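Local coordinates for protein glycosyl hydrolase, family 8 (PDB 3REN) that probably hydrolyses internal alpha-glucosidic linkages of starch-like polysaccharides, as an alpha-amylase built on the (alpha/alpha)6-barrel fold of glycoside hydrolase family 8, at residues A[118-121]-A[122-126]; A[172-176]-A[177-181]; A[231-234]-A[235-238]; A[290-293]-A[294-298]. All coordinates share one frame; numbering follows the deposited sequence.

In the fold
Every contact is local, formed between residues a few positions apart on one continuous run of chain, so none encloses a long loop; the four follow one another in series without nesting or crossing. Interaction 1 lies within helix 113-130 and touches interaction 2, the lead-in loop and first turns of helix 176-185, where Lys121 CB meets Thr178 OG1. Interaction 2 in turn reaches interaction 3, at the start of helix 231-243, through Cys172, which packs on Leu233, Ile236 and Val237. Interaction 3 then meets interaction 4, at the end of helix 283-296, where Ile238 touches Ile292. Four helices of the (alpha/alpha)6 barrel are thereby joined neighbour to neighbour, while interactions 1 and 4 remain about 21 Å apart between centres.

Interaction 1: residues A[118-121]-A[122-126]; sequences RIIK and ALLLA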
loop_
_atom_site.group_PDB
_atom_site.type_symbol
_atom_site.label_atom_id
_atom_site.label_comp_id
_atom_site.label_asym_id
_atom_site.label_seq_id
_atom_site.Cartn_x
_atom_site.Cartn_y
_atom_site.Cartn_z
ATOM N N ARG A 118 -4.766 -5.848 -3.576
ATOM C CA ARG A 118 -3.372 -5.601 -3.942
ATOM C C ARG A 118 -2.757 -6.815 -4.654
ATOM O O ARG A 118 -1.970 -6.660 -5.597
ATOM C CB ARG A 118 -2.530 -5.287 -2.720
ATOM C CG ARG A 118 -1.126 -4.777 -3.045
ATOM C CD ARG A 118 -0.275 -4.566 -1.803
ATOM N NE ARG A 118 -0.759 -3.483 -0.924
ATOM C CZ ARG A 118 -1.439 -3.661 0.211
ATOM N NH1 ARG A 118 -1.790 -4.873 0.630
ATOM N NH2 ARG A 118 -1.795 -2.605 0.935
ATOM N N ILE A 119 -3.080 -8.005 -4.168
ATOM C CA ILE A 119 -2.641 -9.268 -4.759
ATOM C C ILE A 119 -3.287 -9.556 -6.117
ATOM O O ILE A 119 -2.612 -9.998 -7.057
ATOM C CB ILE A 119 -2.820 -10.415 -3.732
ATOM C CG1 ILE A 119 -1.735 -10.231 -2.654
ATOM C CG2 ILE A 119 -2.650 -11.834 -4.433
ATOM C CD1 ILE A 119 -1.876 -11.036 -1.388
ATOM N N ILE A 120 -4.582 -9.276 -6.242
ATOM C CA ILE A 120 -5.251 -9.388 -7.515
ATOM C C ILE A 120 -4.569 -8.467 -8.523
ATOM O O ILE A 120 -4.326 -8.880 -9.640
ATOM C CB ILE A 120 -6.751 -9.066 -7.398
ATOM C CG1 ILE A 120 -7.490 -10.237 -6.761
ATOM C CG2 ILE A 120 -7.355 -8.777 -8.787
ATOM C CD1 ILE A 120 -8.665 -9.783 -5.827
ATOM N N LYS A 121 -4.256 -7.228 -8.122
ATOM C CA LYS A 121 -3.621 -6.269 -9.017
ATOM C C LYS A 121 -2.262 -6.786 -9.484
ATOM O O LYS A 121 -1.991 -6.777 -10.679
ATOM C CB LYS A 121 -3.434 -4.907 -8.326
ATOM C CG LYS A 121 -2.855 -3.810 -9.256
ATOM C CD LYS A 121 -2.542 -2.538 -8.422
ATOM C CE LYS A 121 -2.400 -1.316 -9.335
ATOM N NZ LYS A 121 -1.842 -0.058 -8.653
ATOM N N ALA A 122 -1.422 -7.271 -8.569
ATOM C CA ALA A 122 -0.111 -7.839 -8.938
ATOM C C ALA A 122 -0.250 -9.019 -9.903
ATOM O O ALA A 122 0.520 -9.151 -10.860
ATOM C CB ALA A 122 0.644 -8.284 -7.700
ATOM N N LEU A 123 -1.237 -9.862 -9.656
ATOM C CA LEU A 123 -1.524 -11.020 -10.530
ATOM C C LEU A 123 -2.004 -10.620 -11.928
ATOM O O LEU A 123 -1.537 -11.176 -12.938
ATOM C CB LEU A 123 -2.500 -11.979 -9.853
ATOM C CG LEU A 123 -1.913 -12.798 -8.698
ATOM C CD1 LEU A 123 -3.046 -13.445 -7.918
ATOM C CD2 LEU A 123 -0.932 -13.865 -9.221
ATOM N N LEU A 124 -2.927 -9.661 -12.012
ATOM C CA LEU A 124 -3.399 -9.185 -13.313
ATOM C C LEU A 124 -2.286 -8.458 -14.073
ATOM O O LEU A 124 -2.119 -8.666 -15.272
ATOM C CB LEU A 124 -4.658 -8.335 -13.182
ATOM C CG LEU A 124 -5.864 -9.098 -12.610
ATOM C CD1 LEU A 124 -7.102 -8.176 -12.410
ATOM C CD2 LEU A 124 -6.202 -10.308 -13.502
ATOM N N LEU A 125 -1.516 -7.613 -13.390
ATOM C CA LEU A 125 -0.313 -7.048 -14.017
ATOM C C LEU A 125 0.653 -8.140 -14.514
ATOM O O LEU A 125 1.227 -8.022 -15.586
ATOM C CB LEU A 125 0.419 -6.081 -13.039
ATOM C CG LEU A 125 -0.395 -4.837 -12.628
ATOM C CD1 LEU A 125 0.358 -3.974 -11.646
ATOM C CD2 LEU A 125 -0.922 -3.997 -13.860
ATOM N N ALA A 126 0.832 -9.187 -13.731
ATOM C CA ALA A 126 1.762 -10.250 -14.084
ATOM C C ALA A 126 1.294 -10.976 -15.351
ATOM O O ALA A 126 2.095 -11.283 -16.254
ATOM C CB ALA A 126 1.925 -11.228 -12.925
#
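Residues 118-121 and 122-126 form one unbroken run of alpha-helix, joined by successive i to i+4 backbone bonds from Ala122 N to Arg118 O, Leu123 N to Ile119 O, Leu124 N to Ile120 O and Leu125 N to Lys121 O. The last is the straightest, at 2.9 Å with an N-H...O angle of 172°.

The side chains repeat the same spacing. Ile119 CG2 meets Leu123 CD1 at 3.9 Å, and one position on, Ile120 CG2 meets Leu124 CD1 at 3.7 Å, the two members of each pair running alongside each other in the same direction. In both isoleucines CG2 stands anti to the backbone N, which leaves this methyl to meet the leucine one turn later. Lys121 runs out extended from CB to NZ. Its CG lies 4.0 Å from Leu125 CD1, so the aliphatic stem packs while the ammonium group goes on to a salt bridge with Glu243. Ala122 is small enough for a close approach to its neighbours.

The apolar side chains of 119-126 pack on helices 62-74, 78-89, 133-150 and 176-185, as expected of a helix within the (alpha/alpha)6 barrel.

Interaction 2: residues A[172-176]-A[177-181]; sequences CYLDL and PTMKL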
loop_
_atom_site.group_PDB
_atom_site.type_symbol
_atom_site.label_atom_id
_atom_site.label_comp_id
_atom_site.label_asym_id
_atom_site.label_seq_id
_atom_site.Cartn_x
_atom_site.Cartn_y
_atom_site.Cartn_z
ATOM N N CYS A 172 -9.268 4.063 1.555
ATOM C CA CYS A 172 -8.009 3.585 0.936
ATOM C C CYS A 172 -8.067 2.103 0.474
ATOM O O CYS A 172 -7.227 1.692 -0.327
ATOM C CB CYS A 172 -6.791 3.802 1.850
ATOM S SG CYS A 172 -6.767 2.841 3.344
ATOM N N TYR A 173 -9.016 1.327 1.004
ATOM C CA TYR A 173 -9.275 -0.061 0.541
ATOM C C TYR A 173 -9.926 -0.106 -0.843
ATOM O O TYR A 173 -9.932 -1.162 -1.485
ATOM C CB TYR A 173 -10.231 -0.783 1.482
ATOM C CG TYR A 173 -9.616 -1.356 2.746
ATOM C CD1 TYR A 173 -8.703 -0.631 3.501
ATOM C CD2 TYR A 173 -9.999 -2.615 3.206
ATOM C CE1 TYR A 173 -8.179 -1.165 4.664
ATOM C CE2 TYR A 173 -9.485 -3.147 4.357
ATOM C CZ TYR A 173 -8.578 -2.421 5.077
ATOM O OH TYR A 173 -8.067 -2.950 6.245
ATOM N N LEU A 174 -10.511 1.000 -1.284
ATOM C CA LEU A 174 -11.229 1.013 -2.569
ATOM C C LEU A 174 -10.247 1.203 -3.723
ATOM O O LEU A 174 -10.045 2.334 -4.227
ATOM C CB LEU A 174 -12.352 2.061 -2.587
ATOM C CG LEU A 174 -13.384 1.817 -1.484
ATOM C CD1 LEU A 174 -14.259 3.033 -1.383
ATOM C CD2 LEU A 174 -14.200 0.544 -1.744
ATOM N N ASP A 175 -9.631 0.072 -4.111
ATOM C CA ASP A 175 -8.546 0.020 -5.076
ATOM C C ASP A 175 -9.144 0.108 -6.487
ATOM O O ASP A 175 -9.306 -0.889 -7.175
ATOM C CB ASP A 175 -7.847 -1.320 -4.876
ATOM C CG ASP A 175 -6.524 -1.436 -5.597
ATOM O OD1 ASP A 175 -6.263 -0.698 -6.571
ATOM O OD2 ASP A 175 -5.730 -2.324 -5.182
ATOM N N LEU A 176 -9.394 1.314 -6.909
ATOM C CA LEU A 176 -10.001 1.575 -8.173
ATOM C C LEU A 176 -9.227 0.956 -9.338
ATOM O O LEU A 176 -9.845 0.427 -10.191
ATOM C CB LEU A 176 -10.131 3.074 -8.414
ATOM C CG LEU A 176 -11.409 3.788 -8.008
ATOM C CD1 LEU A 176 -12.220 3.116 -7.047
ATOM C CD2 LEU A 176 -11.438 5.278 -7.941
ATOM N N PRO A 177 -7.903 1.015 -9.352
ATOM C CA PRO A 177 -7.170 0.431 -10.480
ATOM C C PRO A 177 -7.403 -1.069 -10.612
ATOM O O PRO A 177 -7.557 -1.554 -11.728
ATOM C CB PRO A 177 -5.680 0.724 -10.156
ATOM C CG PRO A 177 -5.772 1.929 -9.281
ATOM C CD PRO A 177 -6.994 1.704 -8.429
ATOM N N THR A 178 -7.428 -1.788 -9.495
ATOM C CA THR A 178 -7.693 -3.218 -9.530
ATOM C C THR A 178 -9.129 -3.459 -10.041
ATOM O O THR A 178 -9.359 -4.340 -10.867
ATOM C CB THR A 178 -7.494 -3.827 -8.130
ATOM O OG1 THR A 178 -6.151 -3.560 -7.668
ATOM C CG2 THR A 178 -7.737 -5.321 -8.160
HETATM N N MSE A 179 -10.096 -2.674 -9.566
HETATM C CA MSE A 179 -11.492 -2.861 -9.994
HETATM C C MSE A 179 -11.667 -2.586 -11.498
HETATM O O MSE A 179 -12.474 -3.229 -12.165
HETATM C CB MSE A 179 -12.480 -2.021 -9.163
HETATM C CG MSE A 179 -12.555 -2.463 -7.711
HETATM SE SE MSE A 179 -13.389 -1.029 -6.697
HETATM C CE MSE A 179 -13.236 -1.691 -4.884
ATOM N N LYS A 180 -10.946 -1.598 -12.003
ATOM C CA LYS A 180 -10.889 -1.316 -13.423
ATOM C C LYS A 180 -10.295 -2.516 -14.168
ATOM O O LYS A 180 -10.913 -3.028 -15.095
ATOM C CB LYS A 180 -10.008 -0.106 -13.672
ATOM C CG LYS A 180 -9.884 0.275 -15.159
ATOM C CD LYS A 180 -9.562 1.731 -15.286
ATOM C CE LYS A 180 -9.468 2.103 -16.751
ATOM N NZ LYS A 180 -9.356 3.562 -16.843
ATOM N N LEU A 181 -9.175 -3.031 -13.737
ATOM C CA LEU A 181 -8.645 -4.187 -14.408
ATOM C C LEU A 181 -9.652 -5.350 -14.375
ATOM O O LEU A 181 -9.900 -5.961 -15.376
ATOM C CB LEU A 181 -7.391 -4.629 -13.733
ATOM C CG LEU A 181 -6.075 -4.075 -14.186
ATOM C CD1 LEU A 181 -6.084 -3.213 -15.348
ATOM C CD2 LEU A 181 -5.118 -3.741 -13.184
#
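Asp175 is the N-cap of helix 176-185, and its carboxylate reaches forward to the backbone of Thr178 in the first turn. The capping bond, from Thr178 N to Asp175 OD1, is weak at 3.3 Å but fairly straight. The carboxylate reaches it because CG lies anti to the backbone N (chi1 -168°), beside the carbonyl carbon. Its other oxygen, OD2, comes within 2.8 Å of Thr178 OG1, a hydroxyl that is hydrogen-bonded to Leu117 O in helix 113-130. Aspartate suits this place, since a negative charge here would probably be stabilised by the positive end of the helix dipole.

Pro177 occupies the first turn, where a residue without an N-H costs the helix no bond. Its CD lies 3.1 Å from Asp175 OD1, the two side chains crossing at about a right angle. The regular helix bonds begin with Met179 N to Asp175 O and Lys180 N to Leu176 O. Two consecutive inverse gamma turns, centred on Leu174 and Asp175, lead the chain into the helix. Met179, present as selenomethionine, extends back along this lead-in, bringing its CE to 4.0 Å from Leu174 CD2.

Leu174, Leu176 and Met179 pack against helix 188-201. Thr178 rests on Ile120 and Lys121 of helix 113-130, Pro177 touches Glu243 of helix 231-243, and Met179 reaches Leu156 in strand 155-160.

Interaction 3: residues A[231-234]-A[235-238]; sequences FLLS and TIVI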
loop_
_atom_site.group_PDB
_atom_site.type_symbol
_atom_site.label_atom_id
_atom_site.label_comp_id
_atom_site.label_asym_id
_atom_site.label_seq_id
_atom_site.Cartn_x
_atom_site.Cartn_y
_atom_site.Cartn_z
ATOM N N PHE A 231 -3.417 11.585 6.824
ATOM C CA PHE A 231 -2.834 11.946 5.514
ATOM C C PHE A 231 -2.387 10.760 4.668
ATOM O O PHE A 231 -2.574 10.775 3.441
ATOM C CB PHE A 231 -1.704 12.962 5.681
ATOM C CG PHE A 231 -1.223 13.519 4.408
ATOM C CD1 PHE A 231 0.107 13.346 4.027
ATOM C CD2 PHE A 231 -2.080 14.258 3.583
ATOM C CE1 PHE A 231 0.579 13.873 2.815
ATOM C CE2 PHE A 231 -1.612 14.780 2.365
ATOM C CZ PHE A 231 -0.274 14.578 1.984
ATOM N N LEU A 232 -1.748 9.766 5.297
ATOM C CA LEU A 232 -1.282 8.595 4.560
ATOM C C LEU A 232 -2.422 7.956 3.814
ATOM O O LEU A 232 -2.308 7.635 2.603
ATOM C CB LEU A 232 -0.629 7.558 5.471
ATOM C CG LEU A 232 -0.259 6.280 4.701
ATOM C CD1 LEU A 232 0.880 6.549 3.683
ATOM C CD2 LEU A 232 0.162 5.224 5.683
ATOM N N LEU A 233 -3.531 7.756 4.498
ATOM C CA LEU A 233 -4.663 7.143 3.875
ATOM C C LEU A 233 -5.175 7.952 2.711
ATOM O O LEU A 233 -5.512 7.404 1.755
ATOM C CB LEU A 233 -5.762 6.833 4.854
ATOM C CG LEU A 233 -5.696 5.555 5.662
ATOM C CD1 LEU A 233 -4.346 5.017 5.957
ATOM C CD2 LEU A 233 -6.561 5.620 6.888
ATOM N N SER A 234 -5.200 9.267 2.820
ATOM C CA SER A 234 -5.660 10.066 1.659
ATOM C C SER A 234 -4.692 9.959 0.454
ATOM O O SER A 234 -5.125 9.965 -0.687
ATOM C CB SER A 234 -5.853 11.536 2.042
ATOM O OG SER A 234 -7.046 11.701 2.814
ATOM N N THR A 235 -3.385 9.897 0.708
ATOM C CA THR A 235 -2.450 9.659 -0.381
ATOM C C THR A 235 -2.705 8.326 -1.098
ATOM O O THR A 235 -2.559 8.249 -2.335
ATOM C CB THR A 235 -0.959 9.814 0.011
ATOM O OG1 THR A 235 -0.552 8.767 0.917
ATOM C CG2 THR A 235 -0.743 11.188 0.633
ATOM N N ILE A 236 -3.104 7.299 -0.345
ATOM C CA ILE A 236 -3.424 6.023 -0.979
ATOM C C ILE A 236 -4.645 6.239 -1.884
ATOM O O ILE A 236 -4.626 5.855 -3.066
ATOM C CB ILE A 236 -3.655 4.894 0.049
ATOM C CG1 ILE A 236 -2.347 4.575 0.770
ATOM C CG2 ILE A 236 -4.186 3.569 -0.668
ATOM C CD1 ILE A 236 -2.514 3.850 2.081
ATOM N N VAL A 237 -5.693 6.870 -1.353
ATOM C CA VAL A 237 -6.914 7.106 -2.157
ATOM C C VAL A 237 -6.568 7.907 -3.426
ATOM O O VAL A 237 -7.033 7.591 -4.537
ATOM C CB VAL A 237 -7.972 7.886 -1.355
ATOM C CG1 VAL A 237 -9.097 8.334 -2.259
ATOM C CG2 VAL A 237 -8.505 7.048 -0.161
ATOM N N ILE A 238 -5.772 8.963 -3.263
ATOM C CA ILE A 238 -5.384 9.823 -4.399
ATOM C C ILE A 238 -4.615 9.053 -5.449
ATOM O O ILE A 238 -4.956 9.146 -6.637
ATOM C CB ILE A 238 -4.573 11.057 -3.933
ATOM C CG1 ILE A 238 -5.487 11.983 -3.105
ATOM C CG2 ILE A 238 -3.925 11.770 -5.110
ATOM C CD1 ILE A 238 -4.726 12.990 -2.220
#
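Phe231 and Thr235 make a CH-pi contact in the first turns of helix 231-243 of the (alpha/alpha)6 barrel; the contact is mostly buried, against helices 249-262 and 283-296. Thr235 CG2 sits over one face of the Phe231 ring, 3.9 Å from its centroid and displaced toward the rim. The ring swings to meet it because Phe231 CG lies anti to the backbone N (chi1 -171°), and the same ring makes an edge-to-face contact with Tyr269.

Thr235 places its two branches differently. While CG2 lies against the aromatic face, OG1 takes the crowded position between the backbone N and the carbonyl carbon, from which it donates to Leu232 O at 2.7 Å. That oxygen also accepts from Ile236 N at 3.1 Å, a bond lying in the carbonyl plane, whereas the hydroxyl approaches tilted 20° from it. Leu232 CG and Ile236 CD1 meet more loosely, at 4.2 Å. Ser234, in turn, has its hydroxyl bonded to Tyr212 N.

Thr235 OG1 is also hydrogen-bonded to Asn288 of helix 283-296. Threonine therefore answers both demands of its place: its methyl meets an aromatic ring, and its buried hydroxyl is satisfied inside its own helix and across to helix 283-296, which fixes its rotation.

Interaction 4: residues A[290-293]-A[294-298]; sequences ALIA and NYIGD
Ala293 O accepts from Asp298 N at 2.8 Å, the bond by which the chain turns back on the end of helix 283-296. The N-H...O angle is 149°, noticeably bent. Ala293 CB lies 3.5 Å from Asp298 O, a closeness that suits a residue with only a methyl group. The ordinary i to i+4 bonds run up to this point: Asn294 N to Ala290 O, Tyr295 N to Leu291 O and Ile296 N to Ile292 O. A water donates to Leu291 O at 2.7 Å and also to Asn294 OD1 at 3.2 Å, linking the amide side chain to the helix backbone.

This is a Schellman motif. Gly297 leaves the helix with positive phi (79°), a conformation that glycine adopts readily because it has no CB to hinder it, and its N binds Asn294 O. Just before it, Ile296, the last helical residue, lays its CG1 3.4 Å from Ile292 O.

Asp298 ends one helix and begins another: as N-cap of helix 299-312 it accepts from Leu301 N through OD1. Farther out, Ala293 packs on Leu301 and Phe302, and Ile292 fits against Ile238 and Ile242 of helix 231-243 and Ile252 of helix 249-262.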
loop_
_atom_site.group_PDB
_atom_site.type_symbol
_atom_site.label_atom_id
_atom_site.label_comp_id
_atom_site.label_asym_id
_atom_site.label_seq_id
_atom_site.Cartn_x
_atom_site.Cartn_y
_atom_site.Cartn_z
ATOM N N ALA A 290 5.680 10.552 -3.950
ATOM C CA ALA A 290 6.575 10.250 -5.077
ATOM C C ALA A 290 5.879 9.439 -6.159
ATOM O O ALA A 290 6.076 9.697 -7.343
ATOM C CB ALA A 290 7.842 9.508 -4.581
ATOM N N LEU A 291 5.073 8.448 -5.770
ATOM C CA LEU A 291 4.346 7.642 -6.801
ATOM C C LEU A 291 3.283 8.462 -7.555
ATOM O O LEU A 291 3.054 8.279 -8.767
ATOM C CB LEU A 291 3.718 6.394 -6.181
ATOM C CG LEU A 291 4.813 5.399 -5.804
ATOM C CD1 LEU A 291 4.277 4.433 -4.785
ATOM C CD2 LEU A 291 5.372 4.685 -7.073
ATOM N N ILE A 292 2.632 9.360 -6.816
ATOM C CA ILE A 292 1.707 10.317 -7.403
ATOM C C ILE A 292 2.435 11.210 -8.416
ATOM O O ILE A 292 1.976 11.359 -9.557
ATOM C CB ILE A 292 1.021 11.158 -6.303
ATOM C CG1 ILE A 292 0.007 10.289 -5.528
ATOM C CG2 ILE A 292 0.326 12.359 -6.892
ATOM C CD1 ILE A 292 -0.301 10.879 -4.144
ATOM N N ALA A 293 3.562 11.782 -8.002
ATOM C CA ALA A 293 4.297 12.744 -8.824
ATOM C C ALA A 293 4.845 12.033 -10.045
ATOM O O ALA A 293 4.830 12.584 -11.138
ATOM C CB ALA A 293 5.429 13.345 -8.054
ATOM N N ASN A 294 5.307 10.801 -9.844
ATOM C CA ASN A 294 5.785 9.992 -10.967
ATOM C C ASN A 294 4.684 9.808 -11.999
ATOM O O ASN A 294 4.895 10.022 -13.199
ATOM C CB ASN A 294 6.237 8.605 -10.514
ATOM C CG ASN A 294 6.726 7.749 -11.700
ATOM O OD1 ASN A 294 6.074 6.785 -12.094
ATOM N ND2 ASN A 294 7.866 8.121 -12.269
ATOM N N TYR A 295 3.510 9.419 -11.508
ATOM C CA TYR A 295 2.389 9.130 -12.370
ATOM C C TYR A 295 1.987 10.361 -13.196
ATOM O O TYR A 295 1.817 10.263 -14.409
ATOM C CB TYR A 295 1.196 8.575 -11.573
ATOM C CG TYR A 295 0.114 8.091 -12.499
ATOM C CD1 TYR A 295 -0.878 8.958 -12.937
ATOM C CD2 TYR A 295 0.118 6.779 -12.991
ATOM C CE1 TYR A 295 -1.857 8.539 -13.835
ATOM C CE2 TYR A 295 -0.859 6.360 -13.879
ATOM C CZ TYR A 295 -1.829 7.250 -14.296
ATOM O OH TYR A 295 -2.806 6.851 -15.155
ATOM N N ILE A 296 1.858 11.514 -12.549
ATOM C CA ILE A 296 1.411 12.712 -13.266
ATOM C C ILE A 296 2.528 13.414 -14.038
ATOM O O ILE A 296 2.253 14.342 -14.775
ATOM C CB ILE A 296 0.727 13.700 -12.317
ATOM C CG1 ILE A 296 1.755 14.284 -11.322
ATOM C CG2 ILE A 296 -0.467 13.023 -11.637
ATOM C CD1 ILE A 296 1.172 15.180 -10.251
ATOM N N GLY A 297 3.770 12.956 -13.871
ATOM C CA GLY A 297 4.941 13.568 -14.498
ATOM C C GLY A 297 5.462 14.828 -13.820
ATOM O O GLY A 297 6.070 15.660 -14.479
ATOM N N ASP A 298 5.242 14.984 -12.512
ATOM C CA ASP A 298 5.676 16.200 -11.800
ATOM C C ASP A 298 7.064 16.012 -11.205
ATOM O O ASP A 298 7.206 15.523 -10.084
ATOM C CB ASP A 298 4.638 16.616 -10.727
ATOM C CG ASP A 298 4.939 17.990 -10.085
ATOM O OD1 ASP A 298 6.114 18.404 -10.024
ATOM O OD2 ASP A 298 3.976 18.661 -9.620
HETATM O O HOH W 1 3.678 6.096 -10.146
#